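PDB 3CRJ: transcription regulator from Haloarcula marismortui ATCC 43049, which probably binds DNA at regulatory sequences through a predicted helix-turn-helix motif and acts as a TetR-family transcriptional repressor. Local coordinates for residues V159-S162 and L163-I167. Sequence-based numbering, arbitrary orientation.
Sequences VTRS and LLTII
Thr165 grips the carbonyl oxygen of Arg161 twice, one turn back along the same helix. Its backbone N donates to Arg161 O at 3.0 Å, and its hydroxyl OG1 donates to that same Arg161 O at 3.2 Å, the two arriving from opposite faces of the carbonyl plane. With OG1 set beside its own backbone N (chi1 -57°), the hydroxyl is turned back down the helix toward this oxygen, while CG2 stands anti to N. This is the familiar way a threonine in a helix satisfies its hydroxyl, by bonding to the carbonyl four residues back. Arg161 CD passes 3.8 Å from Thr165 OG1 as the two side chains cross at a slant. A valine in its place would probably leave Arg161 O with the backbone N–H as its one remaining donor of the two.

The rest is regular i to i+4 helix pairing: Leu163 N to Val159 O, Leu164 N to Thr160 O at 2.9 Å, and a nearly straight Ile166 N to Ser162 O bond (175°). Aliphatic carbons come near two of these oxygens: the methyls of Leu164, CD1 and CD2, come to 3.6 Å from Thr160 O, and Ile166 CG1 approaches Ser162 O equally closely.

Arg161, bent at chi2 and chi3, carries its guanidinium to the second subunit, where NH1 forms a salt bridge with Glu182 and a hydrogen bond with Thr185. Ser162 OG is hydrogen-bonded to Thr189 OG1 of that subunit and to Tyr193 OH of its own chain. Within the C-terminal helical domain, this stretch of helix 156-176 sets Thr160 and Leu164 against helix 121-148 and Val159, Leu163 and Ile166 against helix 181-198, while Ile166 also meets its counterpart in the second subunit, joining the two chains of the dimer.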
loop_
_atom_site.group_PDB
_atom_site.type_symbol
_atom_site.label_atom_id
_atom_site.label_comp_id
_atom_site.label_asym_id
_atom_site.label_seq_id
_atom_site.Cartn_x
_atom_site.Cartn_y
_atom_site.Cartn_z
ATOM N N VAL A 159 -18.721 2.388 3.958
ATOM C CA VAL A 159 -18.346 3.363 2.948
ATOM C C VAL A 159 -16.998 4.010 3.275
ATOM O O VAL A 159 -16.135 4.102 2.395
ATOM C CB VAL A 159 -19.473 4.393 2.638
ATOM C CG1 VAL A 159 -19.024 5.375 1.602
ATOM C CG2 VAL A 159 -20.676 3.673 2.126
ATOM N N THR A 160 -16.762 4.418 4.520
ATOM C CA THR A 160 -15.499 5.134 4.761
ATOM C C THR A 160 -14.280 4.200 4.762
ATOM O O THR A 160 -13.184 4.594 4.361
ATOM C CB THR A 160 -15.535 6.117 5.968
ATOM O OG1 THR A 160 -14.538 5.780 6.952
ATOM C CG2 THR A 160 -16.909 6.197 6.573
ATOM N N ARG A 161 -14.494 2.960 5.182
ATOM C CA ARG A 161 -13.469 1.941 5.058
ATOM C C ARG A 161 -13.101 1.732 3.588
ATOM O O ARG A 161 -11.922 1.601 3.246
ATOM C CB ARG A 161 -13.934 0.636 5.705
ATOM C CG ARG A 161 -13.252 -0.605 5.139
ATOM C CD ARG A 161 -11.718 -0.551 5.258
ATOM N NE ARG A 161 -11.306 -0.607 6.660
ATOM C CZ ARG A 161 -11.219 -1.728 7.372
ATOM N NH1 ARG A 161 -11.494 -2.910 6.813
ATOM N NH2 ARG A 161 -10.850 -1.670 8.641
ATOM N N SER A 162 -14.116 1.717 2.727
ATOM C CA SER A 162 -13.919 1.667 1.296
ATOM C C SER A 162 -13.059 2.823 0.753
ATOM O O SER A 162 -12.094 2.596 -0.000
ATOM C CB SER A 162 -15.262 1.634 0.594
ATOM O OG SER A 162 -15.796 0.317 0.536
ATOM N N LEU A 163 -13.376 4.055 1.134
ATOM C CA LEU A 163 -12.536 5.165 0.707
ATOM C C LEU A 163 -11.129 5.048 1.282
ATOM O O LEU A 163 -10.150 5.544 0.682
ATOM C CB LEU A 163 -13.138 6.512 1.059
ATOM C CG LEU A 163 -14.416 6.870 0.321
ATOM C CD1 LEU A 163 -15.088 8.040 1.001
ATOM C CD2 LEU A 163 -14.087 7.217 -1.108
ATOM N N LEU A 164 -11.009 4.387 2.427
ATOM C CA LEU A 164 -9.691 4.248 3.058
ATOM C C LEU A 164 -8.823 3.340 2.220
ATOM O O LEU A 164 -7.610 3.562 2.112
ATOM C CB LEU A 164 -9.802 3.675 4.473
ATOM C CG LEU A 164 -9.708 4.596 5.690
ATOM C CD1 LEU A 164 -10.060 6.056 5.363
ATOM C CD2 LEU A 164 -10.599 4.041 6.829
ATOM N N THR A 165 -9.455 2.315 1.648
ATOM C CA THR A 165 -8.741 1.344 0.855
ATOM C C THR A 165 -8.241 1.981 -0.431
ATOM O O THR A 165 -7.054 1.883 -0.762
ATOM C CB THR A 165 -9.588 0.102 0.570
ATOM O OG1 THR A 165 -10.011 -0.471 1.816
ATOM C CG2 THR A 165 -8.760 -0.912 -0.209
ATOM N N ILE A 166 -9.142 2.662 -1.128
ATOM C CA ILE A 166 -8.790 3.445 -2.316
ATOM C C ILE A 166 -7.598 4.329 -1.964
ATOM O O ILE A 166 -6.571 4.235 -2.619
ATOM C CB ILE A 166 -10.022 4.232 -2.886
ATOM C CG1 ILE A 166 -11.062 3.243 -3.399
ATOM C CG2 ILE A 166 -9.624 5.229 -3.974
ATOM C CD1 ILE A 166 -12.460 3.795 -3.435
ATOM N N ILE A 167 -7.693 5.128 -0.902
ATOM C CA ILE A 167 -6.573 5.993 -0.522
ATOM C C ILE A 167 -5.262 5.207 -0.390
ATOM O O ILE A 167 -4.249 5.548 -1.025
ATOM C CB ILE A 167 -6.802 6.722 0.796
ATOM C CG1 ILE A 167 -8.143 7.459 0.802
ATOM C CG2 ILE A 167 -5.606 7.686 1.101
ATOM C CD1 ILE A 167 -8.259 8.412 -0.298
#